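Local coordinates for putative cell adhesion protein (Bacteroides fragilis, PDB 4H40), which is probably a fimbrillin-like subunit of a distinct type of pilus made by a human gut bacterium, with a presumed role in cell adhesion, at residues Leu227-Gly232 against Leu258-Ala262; Asn179-Met184 against Leu291-Ser296; Ile134-Tyr139 against His254-Leu258; Phe117-Ser121 against Asp220-Gly224. All coordinates share one frame; numbering follows the deposited sequence.

In the fold
The four contacts run from the three-stranded sheet that contains 260-262 toward strand 113-121, and three of them cluster. Interactions 2 and 3 have centres 9 Å apart and share neighbouring strands, 177-190 and 251-257, joined by Ala182 N to Val257 O at 2.7 Å and Met184 N to Thr255 O at 2.9 Å. Interaction 1, centred 11 Å from interaction 2, continues from it where Thr260 N reaches Leu291 O at 3.1 Å, and it shares Leu258 with interaction 3. Interaction 4 stands apart, its centre 18 to 20 Å from the others, although segment 220-224 leads on toward 227-232. Interactions 2, 3 and 4 each set a loop or turn against a strand, whereas interaction 1 joins two members of the small sheet.

Interaction 1: Leu227-Gly232 against Leu258-Ala262; sequences LPVKVG and LPTDA
Lys230 and Asp261 meet through their backbones where an irregular edge segment, 227-232, runs beside the chain at 258-262. Lys230 O is gripped twice: Asp261 N donates to it at 3.1 Å with an N-H...O angle of 169°, coming from above the carbonyl plane, while the hydroxyl of Thr260 approaches in that plane, OG1 to Lys230 O also being 3.1 Å. The hydroxyl gets there because it is swung anti to the backbone N of Thr260 (chi1 -168°). One carbonyl thus serves both a main-chain and a side-chain donor.

The side chain of Asp261 can be followed outward. CB rests against the main chain opposite, 3.5 Å from Val229 O. At the tip OD2 passes a methyl of Val231, 3.9 Å from CG2, while the carboxylate is engaged with residues just beyond the segment, OD1 in a salt bridge with Arg263. Further back, the contact becomes apolar. Leu227 crosses Leu258 and Pro259 at about a right angle, with its CD1 placed 3.9 Å from Leu258 CD2 and 4.0 Å from Pro259 CD.

Strand 260-262 is the middle member of a small mixed sheet. Strand 230-231, only weakly bonded, flanks it on one side, and strand 289-291 pairs antiparallel with it on the other, where Tyr290 touches both Val229 and Asp261.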
loop_
_atom_site.group_PDB
_atom_site.type_symbol
_atom_site.label_atom_id
_atom_site.label_comp_id
_atom_site.label_asym_id
_atom_site.label_seq_id
_atom_site.Cartn_x
_atom_site.Cartn_y
_atom_site.Cartn_z
ATOM N N LEU B 227 -25.106 1.379 -9.938
ATOM C CA LEU B 227 -24.305 2.554 -9.550
ATOM C C LEU B 227 -22.981 2.659 -10.340
ATOM O O LEU B 227 -22.211 1.691 -10.378
ATOM C CB LEU B 227 -23.972 2.567 -8.047
ATOM C CG LEU B 227 -25.100 2.524 -7.049
ATOM C CD1 LEU B 227 -24.550 2.594 -5.642
ATOM C CD2 LEU B 227 -26.099 3.630 -7.292
ATOM N N PRO B 228 -22.694 3.828 -10.959
ATOM C CA PRO B 228 -21.444 3.952 -11.731
ATOM C C PRO B 228 -20.215 4.094 -10.845
ATOM O O PRO B 228 -20.328 4.522 -9.693
ATOM C CB PRO B 228 -21.669 5.221 -12.553
ATOM C CG PRO B 228 -22.583 6.044 -11.711
ATOM C CD PRO B 228 -23.494 5.072 -11.022
ATOM N N VAL B 229 -19.040 3.778 -11.420
ATOM C CA VAL B 229 -17.730 3.894 -10.767
ATOM C C VAL B 229 -17.031 5.163 -11.321
ATOM O O VAL B 229 -16.062 5.059 -12.089
ATOM C CB VAL B 229 -16.836 2.620 -10.908
ATOM C CG1 VAL B 229 -15.764 2.588 -9.818
ATOM C CG2 VAL B 229 -17.659 1.330 -10.892
ATOM N N LYS B 230 -17.561 6.363 -10.969
ATOM C CA LYS B 230 -16.974 7.630 -11.442
ATOM C C LYS B 230 -16.046 8.255 -10.356
ATOM O O LYS B 230 -16.047 7.819 -9.193
ATOM C CB LYS B 230 -18.008 8.658 -12.002
ATOM C CG LYS B 230 -19.393 8.731 -11.354
ATOM C CD LYS B 230 -20.163 9.960 -11.870
ATOM C CE LYS B 230 -21.644 9.955 -11.559
ATOM N NZ LYS B 230 -21.929 10.187 -10.113
ATOM N N VAL B 231 -15.209 9.235 -10.792
ATOM C CA VAL B 231 -14.171 9.931 -10.031
ATOM C C VAL B 231 -14.774 10.656 -8.797
ATOM O O VAL B 231 -15.697 11.472 -8.925
ATOM C CB VAL B 231 -13.335 10.886 -10.955
ATOM C CG1 VAL B 231 -12.301 11.679 -10.160
ATOM C CG2 VAL B 231 -12.627 10.103 -12.061
ATOM N N GLY B 232 -14.226 10.332 -7.626
ATOM C CA GLY B 232 -14.616 10.932 -6.350
ATOM C C GLY B 232 -14.071 12.335 -6.160
ATOM O O GLY B 232 -13.261 12.765 -6.972
ATOM N N LEU B 258 -19.667 4.463 -1.639
ATOM C CA LEU B 258 -20.202 4.247 -2.971
ATOM C C LEU B 258 -19.088 3.850 -3.928
ATOM O O LEU B 258 -17.985 4.379 -3.758
ATOM C CB LEU B 258 -20.876 5.530 -3.488
ATOM C CG LEU B 258 -22.099 6.048 -2.760
ATOM C CD1 LEU B 258 -22.485 7.405 -3.332
ATOM C CD2 LEU B 258 -23.263 5.088 -2.887
ATOM N N PRO B 259 -19.346 2.991 -4.968
ATOM C CA PRO B 259 -18.282 2.681 -5.933
ATOM C C PRO B 259 -17.681 3.969 -6.489
ATOM O O PRO B 259 -18.421 4.877 -6.898
ATOM C CB PRO B 259 -19.003 1.859 -6.999
ATOM C CG PRO B 259 -20.124 1.210 -6.250
ATOM C CD PRO B 259 -20.594 2.276 -5.312
ATOM N N THR B 260 -16.346 4.098 -6.359
ATOM C CA THR B 260 -15.621 5.284 -6.792
ATOM C C THR B 260 -14.260 4.944 -7.358
ATOM O O THR B 260 -13.552 4.086 -6.841
ATOM C CB THR B 260 -15.520 6.348 -5.672
ATOM O OG1 THR B 260 -15.047 7.573 -6.245
ATOM C CG2 THR B 260 -14.637 5.944 -4.519
ATOM N N ASP B 261 -13.917 5.659 -8.440
ATOM C CA ASP B 261 -12.645 5.610 -9.160
ATOM C C ASP B 261 -11.744 6.750 -8.666
ATOM O O ASP B 261 -11.979 7.922 -8.985
ATOM C CB ASP B 261 -12.875 5.715 -10.695
ATOM C CG ASP B 261 -11.608 5.804 -11.535
ATOM O OD1 ASP B 261 -10.542 5.317 -11.068
ATOM O OD2 ASP B 261 -11.679 6.351 -12.662
ATOM N N ALA B 262 -10.709 6.395 -7.906
ATOM C CA ALA B 262 -9.736 7.340 -7.358
ATOM C C ALA B 262 -8.312 6.850 -7.639
ATOM O O ALA B 262 -7.387 7.081 -6.854
ATOM C CB ALA B 262 -9.967 7.515 -5.864
#

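Interaction 2: Asn179-Met184 against Leu291-Ser296; sequences NQTARM and LTAGHS
Thr181 and Gly294 mark the point where a type II beta turn, Thr292 to His295, docks against the strand containing Ala182 to Met184. Gly294 N donates to Thr181 O at 3.0 Å, and a little further on Arg183 N donates to His295 O at 2.9 Å, nearly along the C=O axis. From here the chains run as parallel neighbours in a beta sheet of this fimbrillin-like protein, a member of the transthyretin clan, with Arg183 and Ser296 paired. Gly294 occupies the third position of the turn with a positive phi of 85°, a conformation that glycine adopts readily.

Side chains fill in around this frame. The methyl of Ala293 faces the carbonyl of Gln180, CB to O being 3.3 Å. Arg183 is extended from CG to NE, with CG anti to the backbone N (chi1 179°), and its shaft passes alongside the hydroxyl of Ser296; that hydroxyl bonds instead to Ser26, and the guanidinium to Gln185. Within the turn itself, Thr292 OG1 and His295 ND1 share a hydrogen bond of 2.7 Å that sets the imidazole edge-on to Thr292, whose CB lies in the ring plane. On the other side of strand 177-190 lies strand 251-257, whose Val257 packs on Ala182, Met184 and Leu291. Beside it, Ala182 CB sits 4.0 Å from Leu291 CB, and the selenium of Met184, a selenomethionine, lies 4.3 Å from Leu291 CD1.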
loop_
_atom_site.group_PDB
_atom_site.type_symbol
_atom_site.label_atom_id
_atom_site.label_comp_id
_atom_site.label_asym_id
_atom_site.label_seq_id
_atom_site.Cartn_x
_atom_site.Cartn_y
_atom_site.Cartn_z
ATOM N N ASN B 179 -24.555 -6.821 -2.073
ATOM C CA ASN B 179 -24.188 -5.428 -1.790
ATOM C C ASN B 179 -24.044 -4.567 -3.027
ATOM O O ASN B 179 -23.382 -4.950 -3.997
ATOM C CB ASN B 179 -22.884 -5.377 -1.014
ATOM C CG ASN B 179 -23.075 -5.659 0.433
ATOM O OD1 ASN B 179 -23.617 -4.830 1.179
ATOM N ND2 ASN B 179 -22.705 -6.862 0.827
ATOM N N GLN B 180 -24.602 -3.361 -2.930
ATOM C CA GLN B 180 -24.570 -2.365 -3.993
ATOM C C GLN B 180 -23.461 -1.372 -3.785
ATOM O O GLN B 180 -23.090 -0.674 -4.728
ATOM C CB GLN B 180 -25.930 -1.646 -4.099
ATOM C CG GLN B 180 -27.088 -2.587 -4.463
ATOM C CD GLN B 180 -26.774 -3.472 -5.645
ATOM O OE1 GLN B 180 -26.668 -3.018 -6.785
ATOM N NE2 GLN B 180 -26.529 -4.740 -5.384
ATOM N N THR B 181 -22.893 -1.353 -2.577
ATOM C CA THR B 181 -21.822 -0.432 -2.227
ATOM C C THR B 181 -20.526 -1.167 -1.891
ATOM O O THR B 181 -20.513 -2.381 -1.672
ATOM C CB THR B 181 -22.214 0.478 -1.025
ATOM O OG1 THR B 181 -22.139 -0.261 0.166
ATOM C CG2 THR B 181 -23.568 1.048 -1.128
ATOM N N ALA B 182 -19.440 -0.399 -1.797
ATOM C CA ALA B 182 -18.173 -0.913 -1.343
ATOM C C ALA B 182 -18.178 -0.822 0.174
ATOM O O ALA B 182 -19.046 -0.157 0.759
ATOM C CB ALA B 182 -17.040 -0.080 -1.937
ATOM N N ARG B 183 -17.226 -1.478 0.818
ATOM C CA ARG B 183 -17.071 -1.459 2.258
ATOM C C ARG B 183 -15.623 -1.210 2.599
ATOM O O ARG B 183 -14.735 -1.787 1.978
ATOM C CB ARG B 183 -17.548 -2.784 2.853
ATOM C CG ARG B 183 -17.400 -2.847 4.363
ATOM C CD ARG B 183 -17.913 -4.141 4.920
ATOM N NE ARG B 183 -17.197 -4.498 6.131
ATOM C CZ ARG B 183 -17.779 -4.716 7.302
ATOM N NH1 ARG B 183 -19.103 -4.623 7.421
ATOM N NH2 ARG B 183 -17.049 -5.042 8.361
HETATM N N MSE B 184 -15.377 -0.351 3.581
HETATM C CA MSE B 184 -14.038 -0.084 4.094
HETATM C C MSE B 184 -14.029 -0.487 5.555
HETATM O O MSE B 184 -15.008 -0.246 6.267
HETATM C CB MSE B 184 -13.602 1.366 3.896
HETATM C CG MSE B 184 -13.397 1.710 2.436
HETATM SE SE MSE B 184 -12.599 3.452 2.084
HETATM C CE MSE B 184 -10.752 2.916 2.101
ATOM N N LEU B 291 -12.747 1.213 -5.901
ATOM C CA LEU B 291 -13.711 0.681 -4.933
ATOM C C LEU B 291 -14.963 0.285 -5.692
ATOM O O LEU B 291 -15.562 1.127 -6.374
ATOM C CB LEU B 291 -13.986 1.745 -3.845
ATOM C CG LEU B 291 -12.746 2.432 -3.176
ATOM C CD1 LEU B 291 -13.164 3.531 -2.179
ATOM C CD2 LEU B 291 -11.873 1.436 -2.461
ATOM N N THR B 292 -15.285 -1.014 -5.693
ATOM C CA THR B 292 -16.460 -1.508 -6.420
ATOM C C THR B 292 -17.473 -2.176 -5.456
ATOM O O THR B 292 -17.126 -2.540 -4.328
ATOM C CB THR B 292 -16.047 -2.449 -7.565
ATOM O OG1 THR B 292 -15.263 -3.530 -7.062
ATOM C CG2 THR B 292 -15.237 -1.758 -8.608
ATOM N N ALA B 293 -18.730 -2.325 -5.935
ATOM C CA ALA B 293 -19.868 -2.910 -5.240
ATOM C C ALA B 293 -19.593 -4.330 -4.841
ATOM O O ALA B 293 -19.142 -5.105 -5.670
ATOM C CB ALA B 293 -21.088 -2.869 -6.139
ATOM N N GLY B 294 -19.899 -4.668 -3.591
ATOM C CA GLY B 294 -19.761 -6.020 -3.063
ATOM C C GLY B 294 -18.384 -6.385 -2.556
ATOM O O GLY B 294 -18.180 -7.529 -2.163
ATOM N N HIS B 295 -17.433 -5.413 -2.525
ATOM C CA HIS B 295 -16.064 -5.670 -2.060
ATOM C C HIS B 295 -15.702 -4.924 -0.794
ATOM O O HIS B 295 -16.245 -3.851 -0.523
ATOM C CB HIS B 295 -15.046 -5.333 -3.136
ATOM C CG HIS B 295 -15.146 -6.239 -4.319
ATOM N ND1 HIS B 295 -15.489 -5.755 -5.555
ATOM C CD2 HIS B 295 -14.974 -7.582 -4.405
ATOM C CE1 HIS B 295 -15.493 -6.803 -6.360
ATOM N NE2 HIS B 295 -15.209 -7.925 -5.710
ATOM N N SER B 296 -14.781 -5.520 -0.008
ATOM C CA SER B 296 -14.255 -4.989 1.250
ATOM C C SER B 296 -12.834 -4.543 1.062
ATOM O O SER B 296 -12.028 -5.268 0.487
ATOM C CB SER B 296 -14.310 -6.031 2.357
ATOM O OG SER B 296 -15.628 -6.297 2.798
#

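Interaction 3: Ile134-Tyr139 against His254-Leu258; sequences IGNGEY and HTGVL
Asn136 and Leu258 supply the straightest hydrogen bond between the loop 134-139 and the end of strand 251-257: Leu258 N donates to Asn136 OD1 at 2.9 Å, with an N-H...O angle of 174°. The side-chain amide here takes the place of a backbone acceptor, and its other end is used as well, ND2 bonding to Gln210 O. A second bond, Gly137 N to Gly256 O at 2.8 Å, is purely main chain. A water donates to Leu258 O at 2.7 Å and more weakly to Asn136 OD1. The loop also braces itself, since Gly135 N donates to Glu138 OE2 at 2.9 Å while OE1 of that carboxylate forms a salt bridge with Lys124.

Among the aromatic residues, Tyr139 OH and His254 ND1 share a hydrogen bond of 2.6 Å. The two rings meet rim to rim, with planes only 19° apart and neither lying over the other. His254 CG sits between the backbone N and the carbonyl carbon (chi1 64°), a torsion that turns the imidazole toward the phenol. The tyrosine ring passes close to the backbone of the strand, CE1 being 3.5 Å from Gly256 CA, where the lack of a side chain permits the approach.

The apolar side-chain pair is Leu258 with Ile134, Leu258 CD2 lying 3.9 Å from Ile134 CG1; CD2 also borders the carbonyl of Gly135.

The chemistry implies that this irregular loop is held to the strand by directional polar bonds as well as by packing, an amide at Asn136 and a phenol-imidazole pair at Tyr139, with glycines allowing the backbones to come close between them.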
loop_
_atom_site.group_PDB
_atom_site.type_symbol
_atom_site.label_atom_id
_atom_site.label_comp_id
_atom_site.label_asym_id
_atom_site.label_seq_id
_atom_site.Cartn_x
_atom_site.Cartn_y
_atom_site.Cartn_z
ATOM N N ILE B 134 -29.149 6.793 -2.106
ATOM C CA ILE B 134 -28.072 6.147 -1.347
ATOM C C ILE B 134 -26.810 6.986 -1.430
ATOM O O ILE B 134 -26.377 7.339 -2.531
ATOM C CB ILE B 134 -27.836 4.651 -1.746
ATOM C CG1 ILE B 134 -26.563 4.089 -1.107
ATOM C CG2 ILE B 134 -27.839 4.420 -3.252
ATOM C CD1 ILE B 134 -26.720 2.799 -0.490
ATOM N N GLY B 135 -26.249 7.294 -0.259
ATOM C CA GLY B 135 -25.011 8.052 -0.101
ATOM C C GLY B 135 -23.884 7.206 0.468
ATOM O O GLY B 135 -23.889 5.977 0.347
ATOM N N ASN B 136 -22.902 7.864 1.071
ATOM C CA ASN B 136 -21.783 7.210 1.716
ATOM C C ASN B 136 -22.152 6.979 3.154
ATOM O O ASN B 136 -23.038 7.683 3.675
ATOM C CB ASN B 136 -20.501 8.027 1.578
ATOM C CG ASN B 136 -20.017 8.119 0.156
ATOM O OD1 ASN B 136 -19.724 7.096 -0.488
ATOM N ND2 ASN B 136 -19.914 9.356 -0.360
ATOM N N GLY B 137 -21.530 5.965 3.770
ATOM C CA GLY B 137 -21.813 5.630 5.156
ATOM C C GLY B 137 -23.071 4.810 5.328
ATOM O O GLY B 137 -23.758 4.930 6.351
ATOM N N GLU B 138 -23.372 3.966 4.331
ATOM C CA GLU B 138 -24.510 3.061 4.380
ATOM C C GLU B 138 -24.343 1.853 3.473
ATOM O O GLU B 138 -23.659 1.920 2.455
ATOM C CB GLU B 138 -25.819 3.781 4.067
ATOM C CG GLU B 138 -25.939 4.313 2.660
ATOM C CD GLU B 138 -27.233 5.070 2.473
ATOM O OE1 GLU B 138 -28.295 4.415 2.562
ATOM O OE2 GLU B 138 -27.191 6.316 2.335
ATOM N N TYR B 139 -24.969 0.739 3.873
ATOM C CA TYR B 139 -24.986 -0.495 3.095
ATOM C C TYR B 139 -26.342 -0.674 2.494
ATOM O O TYR B 139 -27.324 -0.272 3.108
ATOM C CB TYR B 139 -24.623 -1.725 3.946
ATOM C CG TYR B 139 -23.275 -1.638 4.601
ATOM C CD1 TYR B 139 -22.106 -1.668 3.845
ATOM C CD2 TYR B 139 -23.156 -1.523 5.982
ATOM C CE1 TYR B 139 -20.855 -1.581 4.450
ATOM C CE2 TYR B 139 -21.901 -1.476 6.601
ATOM C CZ TYR B 139 -20.759 -1.480 5.827
ATOM O OH TYR B 139 -19.539 -1.376 6.430
ATOM N N HIS B 254 -16.006 0.177 10.503
ATOM C CA HIS B 254 -16.336 -0.073 9.104
ATOM C C HIS B 254 -17.419 0.886 8.617
ATOM O O HIS B 254 -18.120 1.511 9.409
ATOM C CB HIS B 254 -16.744 -1.534 8.855
ATOM C CG HIS B 254 -17.991 -1.956 9.560
ATOM N ND1 HIS B 254 -19.185 -2.092 8.888
ATOM C CD2 HIS B 254 -18.188 -2.275 10.857
ATOM C CE1 HIS B 254 -20.063 -2.496 9.787
ATOM N NE2 HIS B 254 -19.514 -2.598 10.987
ATOM N N THR B 255 -17.509 1.036 7.309
ATOM C CA THR B 255 -18.507 1.880 6.681
ATOM C C THR B 255 -18.672 1.491 5.242
ATOM O O THR B 255 -17.764 0.891 4.643
ATOM C CB THR B 255 -18.150 3.378 6.806
ATOM O OG1 THR B 255 -19.328 4.133 6.639
ATOM C CG2 THR B 255 -17.090 3.844 5.826
ATOM N N GLY B 256 -19.823 1.875 4.696
ATOM C CA GLY B 256 -20.119 1.689 3.292
ATOM C C GLY B 256 -19.608 2.903 2.561
ATOM O O GLY B 256 -19.623 4.010 3.113
ATOM N N VAL B 257 -19.126 2.704 1.343
ATOM C CA VAL B 257 -18.695 3.786 0.470
ATOM C C VAL B 257 -19.232 3.455 -0.916
ATOM O O VAL B 257 -19.300 2.287 -1.295
ATOM C CB VAL B 257 -17.166 4.135 0.484
ATOM C CG1 VAL B 257 -16.732 4.648 1.850
ATOM C CG2 VAL B 257 -16.305 2.961 0.071
ATOM N N LEU B 258 -19.667 4.463 -1.639
ATOM C CA LEU B 258 -20.202 4.247 -2.971
ATOM C C LEU B 258 -19.088 3.850 -3.928
ATOM O O LEU B 258 -17.985 4.379 -3.758
ATOM C CB LEU B 258 -20.876 5.530 -3.488
ATOM C CG LEU B 258 -22.099 6.048 -2.760
ATOM C CD1 LEU B 258 -22.485 7.405 -3.332
ATOM C CD2 LEU B 258 -23.263 5.088 -2.887
HETATM O O HOH W 1 -17.252 6.732 -2.734
#

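Interaction 4: Phe117-Ser121 against Asp220-Gly224; sequences FRILS and DWVNG
Arg118 and Trp221 account for most of this contact, the arginine lying along one face of the indole while the two side chains run in opposite directions. Its aliphatic part comes first: Arg118 CD stands over the six-membered ring, 3.6 Å from the centroid, in a CH-pi contact. The chain then bends at chi3 (142°) and brings the guanidinium over the five-membered ring, where CZ is 4.3 Å from the centroid and 13° off the normal. This is a cation-pi interaction, but not a flat stack, for the planes are 75° apart and NH1 points down at the indole. One face of the guanidinium also receives Trp221 O, 3.4 Å above its plane, and NH2 forms a salt bridge with Asp145, so the buried positive charge is probably balanced mainly by the carboxylate, with the carbonyl dipole and the ring adding to it.

Leu120 adds the third element, its CD2 touching Trp221 CH2 at 3.6 Å, while Ile119 O lies at the indole edge.

Strand 113-121 pairs antiparallel with strands 56-62, 141-142 and 153-157. Trp221, on a short 3-10 segment between strands 197-207 and 230-231, packs on that sheet, also touching Ala142 and the ring of Phe131, while Tyr62 of strand 56-62 touches both Arg118 and Val222.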
loop_
_atom_site.group_PDB
_atom_site.type_symbol
_atom_site.label_atom_id
_atom_site.label_comp_id
_atom_site.label_asym_id
_atom_site.label_seq_id
_atom_site.Cartn_x
_atom_site.Cartn_y
_atom_site.Cartn_z
ATOM N N PHE B 117 -40.155 -8.945 -9.736
ATOM C CA PHE B 117 -39.966 -8.391 -8.406
ATOM C C PHE B 117 -38.489 -8.195 -8.099
ATOM O O PHE B 117 -37.631 -8.975 -8.520
ATOM C CB PHE B 117 -40.695 -9.203 -7.297
ATOM C CG PHE B 117 -40.236 -10.627 -7.085
ATOM C CD1 PHE B 117 -40.769 -11.664 -7.836
ATOM C CD2 PHE B 117 -39.280 -10.934 -6.118
ATOM C CE1 PHE B 117 -40.318 -12.984 -7.662
ATOM C CE2 PHE B 117 -38.835 -12.256 -5.936
ATOM C CZ PHE B 117 -39.362 -13.274 -6.706
ATOM N N ARG B 118 -38.209 -7.099 -7.392
ATOM C CA ARG B 118 -36.879 -6.713 -6.934
ATOM C C ARG B 118 -36.912 -6.556 -5.424
ATOM O O ARG B 118 -37.987 -6.358 -4.840
ATOM C CB ARG B 118 -36.388 -5.422 -7.613
ATOM C CG ARG B 118 -36.348 -5.504 -9.120
ATOM C CD ARG B 118 -35.365 -4.527 -9.702
ATOM N NE ARG B 118 -34.691 -5.147 -10.835
ATOM C CZ ARG B 118 -33.378 -5.193 -11.008
ATOM N NH1 ARG B 118 -32.566 -4.594 -10.152
ATOM N NH2 ARG B 118 -32.867 -5.814 -12.051
ATOM N N ILE B 119 -35.741 -6.690 -4.788
ATOM C CA ILE B 119 -35.584 -6.586 -3.336
ATOM C C ILE B 119 -34.549 -5.545 -3.023
ATOM O O ILE B 119 -33.565 -5.405 -3.752
ATOM C CB ILE B 119 -35.195 -7.946 -2.646
ATOM C CG1 ILE B 119 -35.784 -9.216 -3.310
ATOM C CG2 ILE B 119 -35.378 -7.910 -1.114
ATOM C CD1 ILE B 119 -37.238 -9.378 -3.220
ATOM N N LEU B 120 -34.761 -4.857 -1.901
ATOM C CA LEU B 120 -33.877 -3.861 -1.296
ATOM C C LEU B 120 -33.808 -4.133 0.189
ATOM O O LEU B 120 -34.827 -4.495 0.791
ATOM C CB LEU B 120 -34.387 -2.432 -1.534
ATOM C CG LEU B 120 -34.488 -1.956 -2.958
ATOM C CD1 LEU B 120 -35.558 -0.941 -3.078
ATOM C CD2 LEU B 120 -33.178 -1.381 -3.457
ATOM N N SER B 121 -32.633 -3.942 0.786
ATOM C CA SER B 121 -32.458 -4.085 2.231
ATOM C C SER B 121 -31.366 -3.122 2.678
ATOM O O SER B 121 -30.245 -3.215 2.161
ATOM C CB SER B 121 -32.150 -5.521 2.638
ATOM O OG SER B 121 -32.071 -5.613 4.050
ATOM N N ASP B 220 -32.389 3.531 -14.883
ATOM C CA ASP B 220 -33.436 2.543 -15.143
ATOM C C ASP B 220 -33.040 1.220 -14.479
ATOM O O ASP B 220 -32.575 0.291 -15.135
ATOM C CB ASP B 220 -33.671 2.411 -16.664
ATOM C CG ASP B 220 -34.897 1.622 -17.099
ATOM O OD1 ASP B 220 -35.823 1.439 -16.266
ATOM O OD2 ASP B 220 -34.962 1.245 -18.289
ATOM N N TRP B 221 -33.199 1.165 -13.152
ATOM C CA TRP B 221 -32.811 0.030 -12.324
ATOM C C TRP B 221 -33.459 -1.299 -12.750
ATOM O O TRP B 221 -32.762 -2.304 -12.811
ATOM C CB TRP B 221 -33.128 0.312 -10.848
ATOM C CG TRP B 221 -32.574 -0.718 -9.910
ATOM C CD1 TRP B 221 -31.312 -1.241 -9.915
ATOM C CD2 TRP B 221 -33.272 -1.358 -8.833
ATOM N NE1 TRP B 221 -31.181 -2.163 -8.906
ATOM C CE2 TRP B 221 -32.365 -2.249 -8.218
ATOM C CE3 TRP B 221 -34.561 -1.227 -8.297
ATOM C CZ2 TRP B 221 -32.725 -3.053 -7.130
ATOM C CZ3 TRP B 221 -34.906 -2.004 -7.201
ATOM C CH2 TRP B 221 -33.996 -2.908 -6.634
ATOM N N VAL B 222 -34.760 -1.298 -13.070
ATOM C CA VAL B 222 -35.509 -2.498 -13.460
ATOM C C VAL B 222 -34.963 -3.146 -14.785
ATOM O O VAL B 222 -35.149 -4.350 -15.004
ATOM C CB VAL B 222 -37.023 -2.193 -13.533
ATOM C CG1 VAL B 222 -37.365 -1.270 -14.694
ATOM C CG2 VAL B 222 -37.851 -3.470 -13.571
ATOM N N ASN B 223 -34.270 -2.371 -15.632
ATOM C CA ASN B 223 -33.744 -2.926 -16.871
ATOM C C ASN B 223 -32.226 -3.221 -16.799
ATOM O O ASN B 223 -31.629 -3.575 -17.818
ATOM C CB ASN B 223 -34.090 -2.033 -18.043
ATOM C CG ASN B 223 -35.541 -2.169 -18.439
ATOM O OD1 ASN B 223 -36.379 -1.334 -18.092
ATOM N ND2 ASN B 223 -35.882 -3.253 -19.134
ATOM N N GLY B 224 -31.640 -3.135 -15.599
ATOM C CA GLY B 224 -30.241 -3.490 -15.367
ATOM C C GLY B 224 -29.229 -2.412 -15.007
ATOM O O GLY B 224 -28.038 -2.725 -14.895
#